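Local coordinates for hypothetical protein Atu0492 (Agrobacterium tumefaciens, PDB 2GMY), which is of unknown function but belongs to the AhpD-like carboxymuconolactone decarboxylase family and probably acts in antioxidant defence, at residues I35-L40 / R86-W91; S43-C48 / A94-A99; N70-W75 / P79-Q84. All coordinates share one frame; numbering follows the deposited sequence.

Interaction 1: residues I35-L40 / R86-W91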
loop_
_atom_site.group_PDB
_atom_site.type_symbol
_atom_site.label_atom_id
_atom_site.label_comp_id
_atom_site.label_asym_id
_atom_site.label_seq_id
_atom_site.Cartn_x
_atom_site.Cartn_y
_atom_site.Cartn_z
ATOM N N ILE A 35 -2.988 -14.210 25.505
ATOM C CA ILE A 35 -4.183 -13.392 25.324
ATOM C C ILE A 35 -3.800 -11.903 25.337
ATOM O O ILE A 35 -4.222 -11.139 24.460
ATOM C CB ILE A 35 -5.272 -13.726 26.371
ATOM C CG1 ILE A 35 -5.728 -15.178 26.195
ATOM C CG2 ILE A 35 -6.459 -12.762 26.220
ATOM C CD1 ILE A 35 -6.746 -15.635 27.259
ATOM N N HIS A 36 -2.979 -11.502 26.307
ATOM C CA HIS A 36 -2.484 -10.120 26.362
ATOM C C HIS A 36 -1.751 -9.718 25.086
ATOM O O HIS A 36 -1.972 -8.639 24.538
ATOM C CB HIS A 36 -1.526 -9.937 27.534
ATOM C CG HIS A 36 -2.180 -10.073 28.868
ATOM N ND1 HIS A 36 -3.411 -9.522 29.146
ATOM C CD2 HIS A 36 -1.765 -10.674 30.009
ATOM C CE1 HIS A 36 -3.731 -9.784 30.403
ATOM N NE2 HIS A 36 -2.751 -10.483 30.946
ATOM N N LEU A 37 -0.870 -10.593 24.633
ATOM C CA LEU A 37 -0.079 -10.355 23.426
ATOM C C LEU A 37 -0.972 -10.166 22.203
ATOM O O LEU A 37 -0.770 -9.244 21.404
ATOM C CB LEU A 37 0.861 -11.546 23.224
ATOM C CG LEU A 37 1.797 -11.495 22.021
ATOM C CD1 LEU A 37 3.011 -12.348 22.319
ATOM C CD2 LEU A 37 1.092 -11.929 20.718
ATOM N N ILE A 38 -1.931 -11.072 22.031
ATOM C CA ILE A 38 -2.866 -10.985 20.904
ATOM C C ILE A 38 -3.620 -9.651 20.933
ATOM O O ILE A 38 -3.720 -8.958 19.903
ATOM C CB ILE A 38 -3.874 -12.163 20.936
ATOM C CG1 ILE A 38 -3.182 -13.467 20.558
ATOM C CG2 ILE A 38 -5.073 -11.860 20.034
ATOM C CD1 ILE A 38 -3.968 -14.715 21.014
ATOM N N LYS A 39 -4.146 -9.293 22.103
ATOM C CA LYS A 39 -4.967 -8.085 22.214
ATOM C C LYS A 39 -4.155 -6.821 22.000
ATOM O O LYS A 39 -4.591 -5.904 21.298
ATOM C CB LYS A 39 -5.672 -8.023 23.566
ATOM C CG LYS A 39 -6.803 -9.036 23.692
ATOM C CD LYS A 39 -7.354 -9.009 25.108
ATOM C CE LYS A 39 -8.600 -9.839 25.205
ATOM N NZ LYS A 39 -9.360 -9.433 26.415
ATOM N N LEU A 40 -2.965 -6.772 22.596
ATOM C CA LEU A 40 -2.141 -5.565 22.503
ATOM C C LEU A 40 -1.634 -5.388 21.079
ATOM O O LEU A 40 -1.758 -4.304 20.494
ATOM C CB LEU A 40 -0.984 -5.613 23.509
ATOM C CG LEU A 40 -0.024 -4.414 23.491
ATOM C CD1 LEU A 40 -0.760 -3.083 23.681
ATOM C CD2 LEU A 40 1.020 -4.612 24.563
ATOM N N ARG A 86 7.209 -14.942 19.134
ATOM C CA ARG A 86 7.397 -14.497 17.750
ATOM C C ARG A 86 6.500 -15.221 16.762
ATOM O O ARG A 86 5.994 -14.616 15.813
ATOM C CB ARG A 86 8.853 -14.618 17.296
ATOM C CG ARG A 86 9.766 -13.699 18.054
ATOM C CD ARG A 86 11.202 -13.820 17.551
ATOM N NE ARG A 86 11.369 -13.208 16.230
ATOM C CZ ARG A 86 11.475 -11.895 16.015
ATOM N NH1 ARG A 86 11.448 -11.033 17.031
ATOM N NH2 ARG A 86 11.600 -11.443 14.772
ATOM N N ALA A 87 6.305 -16.519 16.986
ATOM C CA ALA A 87 5.444 -17.314 16.125
ATOM C C ALA A 87 4.019 -16.783 16.229
ATOM O O ALA A 87 3.329 -16.592 15.230
ATOM C CB ALA A 87 5.505 -18.761 16.547
ATOM N N LEU A 88 3.584 -16.520 17.452
ATOM C CA LEU A 88 2.247 -15.993 17.679
ATOM C C LEU A 88 2.093 -14.597 17.062
ATOM O O LEU A 88 1.127 -14.338 16.359
ATOM C CB LEU A 88 1.954 -15.961 19.183
ATOM C CG LEU A 88 0.588 -15.441 19.634
ATOM C CD1 LEU A 88 -0.563 -16.120 18.890
ATOM C CD2 LEU A 88 0.441 -15.606 21.153
ATOM N N LEU A 89 3.067 -13.717 17.303
ATOM C CA LEU A 89 3.037 -12.346 16.752
ATOM C C LEU A 89 2.925 -12.346 15.222
ATOM O O LEU A 89 2.156 -11.571 14.643
ATOM C CB LEU A 89 4.272 -11.566 17.204
ATOM C CG LEU A 89 4.213 -11.100 18.659
ATOM C CD1 LEU A 89 5.605 -10.848 19.223
ATOM C CD2 LEU A 89 3.317 -9.860 18.807
ATOM N N GLY A 90 3.676 -13.229 14.565
ATOM C CA GLY A 90 3.589 -13.349 13.096
ATOM C C GLY A 90 2.172 -13.648 12.629
ATOM O O GLY A 90 1.700 -13.113 11.602
ATOM N N TRP A 91 1.476 -14.489 13.396
ATOM C CA TRP A 91 0.112 -14.877 13.055
ATOM C C TRP A 91 -0.868 -13.762 13.391
ATOM O O TRP A 91 -1.790 -13.471 12.606
ATOM C CB TRP A 91 -0.261 -16.149 13.798
ATOM C CG TRP A 91 -1.543 -16.790 13.371
ATOM C CD1 TRP A 91 -2.651 -17.006 14.153
ATOM C CD2 TRP A 91 -1.859 -17.341 12.080
ATOM N NE1 TRP A 91 -3.625 -17.656 13.438
ATOM C CE2 TRP A 91 -3.171 -17.872 12.163
ATOM C CE3 TRP A 91 -1.166 -17.441 10.871
ATOM C CZ2 TRP A 91 -3.805 -18.488 11.073
ATOM C CZ3 TRP A 91 -1.799 -18.066 9.781
ATOM C CH2 TRP A 91 -3.102 -18.583 9.902
#

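Interaction 2: residues S43-C48 / A94-A99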
loop_
_atom_site.group_PDB
_atom_site.type_symbol
_atom_site.label_atom_id
_atom_site.label_comp_id
_atom_site.label_asym_id
_atom_site.label_seq_id
_atom_site.Cartn_x
_atom_site.Cartn_y
_atom_site.Cartn_z
ATOM N N SER A 43 -4.394 -4.477 18.542
ATOM C CA SER A 43 -4.837 -3.106 18.812
ATOM C C SER A 43 -3.862 -2.053 18.273
ATOM O O SER A 43 -4.288 -1.024 17.735
ATOM C CB SER A 43 -5.076 -2.908 20.311
ATOM O OG SER A 43 -6.112 -3.772 20.752
ATOM N N ILE A 44 -2.563 -2.315 18.401
ATOM C CA ILE A 44 -1.564 -1.413 17.838
ATOM C C ILE A 44 -1.729 -1.356 16.306
ATOM O O ILE A 44 -1.782 -0.266 15.709
ATOM C CB ILE A 44 -0.150 -1.831 18.232
ATOM C CG1 ILE A 44 0.062 -1.600 19.733
ATOM C CG2 ILE A 44 0.892 -1.033 17.451
ATOM C CD1 ILE A 44 1.283 -2.341 20.306
ATOM N N ILE A 45 -1.824 -2.518 15.668
ATOM C CA ILE A 45 -1.945 -2.547 14.203
ATOM C C ILE A 45 -3.149 -1.742 13.756
ATOM O O ILE A 45 -3.089 -0.965 12.783
ATOM C CB ILE A 45 -2.078 -3.989 13.697
ATOM C CG1 ILE A 45 -0.778 -4.752 13.957
ATOM C CG2 ILE A 45 -2.441 -4.008 12.215
ATOM C CD1 ILE A 45 -0.881 -6.240 13.693
ATOM N N ASN A 46 -4.253 -1.941 14.473
ATOM C CA ASN A 46 -5.520 -1.315 14.099
ATOM C C ASN A 46 -5.659 0.145 14.521
ATOM O O ASN A 46 -6.687 0.753 14.241
ATOM C CB ASN A 46 -6.692 -2.129 14.616
ATOM C CG ASN A 46 -6.887 -3.403 13.835
ATOM O OD1 ASN A 46 -6.575 -3.468 12.637
ATOM N ND2 ASN A 46 -7.392 -4.427 14.509
ATOM N N GLY A 47 -4.652 0.684 15.209
ATOM C CA GLY A 47 -4.662 2.102 15.581
ATOM C C GLY A 47 -5.622 2.413 16.728
ATOM O O GLY A 47 -6.033 3.571 16.913
ATOM N N CYS A 48 -5.974 1.395 17.507
ATOM C CA CYS A 48 -7.003 1.567 18.533
ATOM C C CYS A 48 -6.399 1.983 19.876
ATOM O O CYS A 48 -5.978 1.127 20.674
ATOM C CB CYS A 48 -7.825 0.292 18.687
ATOM S SG CYS A 48 -9.250 0.584 19.769
ATOM N N ALA A 94 -0.446 -11.364 10.513
ATOM C CA ALA A 94 -0.957 -11.863 9.224
ATOM C C ALA A 94 -2.482 -11.881 9.186
ATOM O O ALA A 94 -3.110 -11.518 8.178
ATOM C CB ALA A 94 -0.393 -13.267 8.925
ATOM N N VAL A 95 -3.078 -12.285 10.312
ATOM C CA VAL A 95 -4.529 -12.459 10.399
ATOM C C VAL A 95 -5.216 -11.118 10.625
ATOM O O VAL A 95 -6.290 -10.862 10.096
ATOM C CB VAL A 95 -4.900 -13.493 11.482
ATOM C CG1 VAL A 95 -6.410 -13.608 11.657
ATOM C CG2 VAL A 95 -4.341 -14.853 11.098
ATOM N N THR A 96 -4.594 -10.241 11.410
ATOM C CA THR A 96 -5.163 -8.897 11.575
ATOM C C THR A 96 -5.221 -8.169 10.222
ATOM O O THR A 96 -6.166 -7.447 9.935
ATOM C CB THR A 96 -4.391 -8.100 12.639
ATOM O OG1 THR A 96 -4.600 -8.726 13.912
ATOM C CG2 THR A 96 -4.872 -6.671 12.717
ATOM N N LYS A 97 -4.205 -8.401 9.397
ATOM C CA LYS A 97 -4.146 -7.804 8.065
ATOM C C LYS A 97 -4.503 -8.826 6.988
ATOM O O LYS A 97 -3.862 -8.884 5.931
ATOM C CB LYS A 97 -2.763 -7.206 7.797
ATOM C CG LYS A 97 -2.404 -6.059 8.740
ATOM C CD LYS A 97 -1.006 -5.502 8.430
ATOM C CE LYS A 97 0.077 -6.563 8.605
ATOM N NZ LYS A 97 0.254 -6.923 10.038
ATOM N N ILE A 98 -5.554 -9.597 7.249
ATOM C CA ILE A 98 -5.948 -10.721 6.385
ATOM C C ILE A 98 -6.155 -10.316 4.921
ATOM O O ILE A 98 -5.787 -11.061 4.020
ATOM C CB ILE A 98 -7.238 -11.428 6.925
ATOM C CG1 ILE A 98 -7.414 -12.834 6.325
ATOM C CG2 ILE A 98 -8.486 -10.544 6.745
ATOM C CD1 ILE A 98 -6.490 -13.860 6.897
ATOM N N ALA A 99 -6.711 -9.127 4.690
ATOM C CA ALA A 99 -7.045 -8.716 3.328
ATOM C C ALA A 99 -5.789 -8.506 2.496
ATOM O O ALA A 99 -5.813 -8.743 1.283
ATOM C CB ALA A 99 -7.894 -7.469 3.331
HETATM O O HOH W 1 -7.406 -5.045 10.642
#

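Interaction 3: residues N70-W75 / P79-Q84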
loop_
_atom_site.group_PDB
_atom_site.type_symbol
_atom_site.label_atom_id
_atom_site.label_comp_id
_atom_site.label_asym_id
_atom_site.label_seq_id
_atom_site.Cartn_x
_atom_site.Cartn_y
_atom_site.Cartn_z
ATOM N N ASN A 70 6.229 -2.123 25.648
ATOM C CA ASN A 70 6.601 -1.032 24.741
ATOM C C ASN A 70 7.157 -1.434 23.393
ATOM O O ASN A 70 7.039 -0.677 22.425
ATOM C CB ASN A 70 7.568 -0.088 25.420
ATOM C CG ASN A 70 6.865 0.812 26.388
ATOM O OD1 ASN A 70 7.000 0.658 27.603
ATOM N ND2 ASN A 70 6.072 1.737 25.862
ATOM N N LEU A 71 7.759 -2.610 23.302
ATOM C CA LEU A 71 8.367 -3.015 22.049
ATOM C C LEU A 71 7.405 -3.752 21.127
ATOM O O LEU A 71 7.765 -4.152 20.038
ATOM C CB LEU A 71 9.626 -3.832 22.294
ATOM C CG LEU A 71 10.854 -3.015 22.707
ATOM C CD1 LEU A 71 11.844 -3.931 23.275
ATOM C CD2 LEU A 71 11.444 -2.308 21.521
ATOM N N MET A 72 6.166 -3.895 21.564
ATOM C CA MET A 72 5.231 -4.675 20.789
ATOM C C MET A 72 4.905 -4.032 19.460
ATOM O O MET A 72 4.502 -4.689 18.538
ATOM C CB MET A 72 3.945 -4.935 21.523
ATOM C CG MET A 72 3.160 -5.891 20.739
ATOM S SD MET A 72 3.603 -7.506 21.307
ATOM C CE MET A 72 2.187 -7.511 22.311
ATOM N N SER A 73 5.041 -2.720 19.404
ATOM C CA SER A 73 4.740 -1.994 18.194
ATOM C C SER A 73 5.785 -2.284 17.125
ATOM O O SER A 73 5.553 -2.034 15.975
ATOM C CB SER A 73 4.678 -0.496 18.476
ATOM O OG SER A 73 5.917 -0.013 18.885
ATOM N N VAL A 74 6.925 -2.829 17.538
ATOM C CA VAL A 74 8.097 -3.008 16.674
ATOM C C VAL A 74 8.750 -4.372 16.940
ATOM O O VAL A 74 9.964 -4.539 16.874
ATOM C CB VAL A 74 9.119 -1.830 16.855
ATOM C CG1 VAL A 74 8.523 -0.510 16.361
ATOM C CG2 VAL A 74 9.561 -1.697 18.313
ATOM N N TRP A 75 7.910 -5.371 17.193
ATOM C CA TRP A 75 8.397 -6.645 17.711
ATOM C C TRP A 75 9.375 -7.375 16.820
ATOM O O TRP A 75 10.202 -8.135 17.323
ATOM C CB TRP A 75 7.212 -7.565 18.027
ATOM C CG TRP A 75 6.502 -8.031 16.804
ATOM C CD1 TRP A 75 5.453 -7.419 16.172
ATOM C CD2 TRP A 75 6.796 -9.212 16.058
ATOM N NE1 TRP A 75 5.063 -8.168 15.069
ATOM C CE2 TRP A 75 5.875 -9.267 14.975
ATOM C CE3 TRP A 75 7.744 -10.235 16.197
ATOM C CZ2 TRP A 75 5.883 -10.298 14.041
ATOM C CZ3 TRP A 75 7.751 -11.260 15.269
ATOM C CH2 TRP A 75 6.825 -11.293 14.207
ATOM N N PRO A 79 14.764 -8.368 20.432
ATOM C CA PRO A 79 15.100 -9.649 21.053
ATOM C C PRO A 79 14.335 -9.997 22.334
ATOM O O PRO A 79 14.581 -11.061 22.900
ATOM C CB PRO A 79 16.615 -9.513 21.317
ATOM C CG PRO A 79 16.830 -8.037 21.491
ATOM C CD PRO A 79 15.880 -7.402 20.514
ATOM N N VAL A 80 13.411 -9.148 22.789
ATOM C CA VAL A 80 12.695 -9.449 24.039
ATOM C C VAL A 80 11.771 -10.679 23.940
ATOM O O VAL A 80 11.622 -11.423 24.915
ATOM C CB VAL A 80 11.969 -8.201 24.640
ATOM C CG1 VAL A 80 10.817 -7.785 23.805
ATOM C CG2 VAL A 80 11.489 -8.482 26.062
ATOM N N TYR A 81 11.198 -10.915 22.761
ATOM C CA TYR A 81 10.205 -11.991 22.580
ATOM C C TYR A 81 10.810 -13.376 22.369
ATOM O O TYR A 81 11.799 -13.532 21.641
ATOM C CB TYR A 81 9.217 -11.625 21.450
ATOM C CG TYR A 81 8.638 -10.267 21.736
ATOM C CD1 TYR A 81 7.723 -10.080 22.781
ATOM C CD2 TYR A 81 9.075 -9.147 21.034
ATOM C CE1 TYR A 81 7.239 -8.810 23.094
ATOM C CE2 TYR A 81 8.587 -7.876 21.321
ATOM C CZ TYR A 81 7.675 -7.718 22.360
ATOM O OH TYR A 81 7.200 -6.468 22.660
ATOM N N THR A 82 10.203 -14.376 23.002
ATOM C CA THR A 82 10.605 -15.768 22.818
ATOM C C THR A 82 10.252 -16.252 21.407
ATOM O O THR A 82 9.443 -15.629 20.714
ATOM C CB THR A 82 9.892 -16.687 23.826
ATOM O OG1 THR A 82 8.512 -16.799 23.471
ATOM C CG2 THR A 82 10.006 -16.134 25.261
ATOM N N GLU A 83 10.821 -17.378 20.975
ATOM C CA GLU A 83 10.490 -17.887 19.645
ATOM C C GLU A 83 8.995 -18.207 19.536
ATOM O O GLU A 83 8.373 -17.943 18.511
ATOM C CB GLU A 83 11.351 -19.097 19.262
ATOM C CG GLU A 83 12.819 -18.713 19.009
ATOM C CD GLU A 83 12.982 -17.564 18.000
ATOM O OE1 GLU A 83 12.449 -17.671 16.870
ATOM O OE2 GLU A 83 13.653 -16.549 18.330
ATOM N N GLN A 84 8.423 -18.734 20.611
ATOM C CA GLN A 84 6.990 -19.005 20.643
ATOM C C GLN A 84 6.182 -17.712 20.500
ATOM O O GLN A 84 5.234 -17.660 19.716
ATOM C CB GLN A 84 6.604 -19.692 21.943
ATOM C CG GLN A 84 5.136 -20.059 22.005
ATOM C CD GLN A 84 4.800 -20.878 23.234
ATOM O OE1 GLN A 84 5.348 -20.650 24.315
ATOM N NE2 GLN A 84 3.858 -21.816 23.083
#

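Interaction 1: residues I35-L40 / R86-W91
L37 and I38 of helix 32-45 meet L88 and L89 of helix 83-96 in the core of the all-helical AhpD-like fold, where the two segments, running in broadly the same direction, touch through leucine and isoleucine side chains. The short segments cross at -34° with their axes 10.1 Å apart, and I38 lies level with L89, CA to CA 7.3 Å. L37 and L88 carry the largest shares of the contact. In L37, CG stands anti to the backbone N (chi1 -179°), which turns the branch toward L88 and L89. L37 CD2 lies 3.7 Å from L88 CG and 3.6 Å from L89 CD2, so both residues close on this one methyl. The side chains of L37 and L88 slide past one another in opposite directions, whereas L37 and L89 meet at a slant, with L37 CD1 coming within 4.0 Å of L89 CG.

All four residues are buried, and the interface between the segments is purely apolar. Helix 117-139 covers one flank, with I127 against I38 and I123 against L88, while M72 and W75, from the chain that follows helix 66-70, cover L89. K39 and H36 find polar partners elsewhere: K39 forms a salt bridge with E22, and H36 is hydrogen-bonded to D62. The buried W91 bonds T124 OG1 through NE1. W91 also packs on G139 of the second subunit, so helix 83-96 serves both the core and an interface between chains. I38, crossing L88 at about a right angle, adds its own lighter contact through CG1, 4.1 Å from L88 CD1.

Interaction 2: residues S43-C48 / A94-A99
I45 and N46 receive T96 at the C-terminal ends of two core helices of the AhpD-like fold, 32-45 and 83-96. I45 and T96 reach toward each other tip to tip, with I45 CG2 3.6 Å from T96 CG2. T96 CG2 also lies 3.6 Å from N46 OD1. Beyond T96, the lysine chain of K97 bends at chi3 (-61°) and chi4 and crosses I45 at about a right angle, with K97 NZ 3.9 Å from I45 CD1.

A water bridges the two segments, 2.7 Å from N46 OD1 and 2.8 Å from T96 O, although other acceptors compete for its protons. In the next shell, N131 accepts from N46 ND2 through OD1 and gives ND2 to T96 OG1; V92 O also bonds T96 OG1, and D93 O bonds K97 NZ. T96 O is hydrogen-bonded to R135 of the second subunit, which brings the helix end into the assembly. A Schellman motif at G47 ends helix 32-45 and leads to C48, which caps the following helix. C48, C51 and H55 have the spacing of the CXXC-and-histidine motif of AhpD. At the Schellman turn, C48 N binds S43 O at 3.0 Å.

Interaction 3: residues N70-W75 / P79-Q84
The hydroxyl of Y81 is pushed up against the peptide between L71 and M72 without bonding to it: M72 N lies at the edge of the ring, near its plane, 3.0 Å from Y81 OH, but the angle is too poor for a hydrogen bond. The hydrogen-bond partner of the hydroxyl is W68 O, and the W68 ring also meets Y81 edge-to-face. The two sides of the tyrosine plane are dressed differently. V80 CG1 sits over the centre of the Y81 ring, 3.3 Å above its plane. Placed between the backbone N and the carbonyl carbon (chi1 69°), V80 CG1 also reaches L71 CD1 at 4.0 Å. On the opposite side M72 makes an oblique Met-aromatic contact, with M72 SD 4.8 Å from the centroid of the Y81 ring and 40° off the normal. W75 approaches with its CB, 3.6 Å from Y81 CE2, while its indole turns elsewhere and bonds D93 OD2 through NE1.

The Y81 ring is thus buried against L71, M72, W75 and V80 in the loop between helix 66-70 and helix 83-96, with T82 serving as N-cap of the latter. M72 packs on L40 and I44 of helix 32-45, and L71 and P79 touch H144 of the third subunit, placing the connection between the core helices and a neighbouring chain.

How the interactions relate
From the N terminus, helix 32-45 supplies the first half of interaction 1 and then, at its C-terminal end, that of interaction 2. Their partners follow in the same order along helices 83-96 and 98-101, so the loops closed by the two contacts cross. Together they join helix 32-45 to helix 83-96 midway and at their C-terminal ends. Interaction 3 closes over residues 76-78, nested inside both larger loops, and packs the 70-75 loop on its own continuation into helix 83-96. Interactions 1 and 3 touch directly, with R86 NH1 3.2 Å from W75 O. Interaction 3 meets interaction 2 through I44 CD1, 3.9 Å from M72 CB.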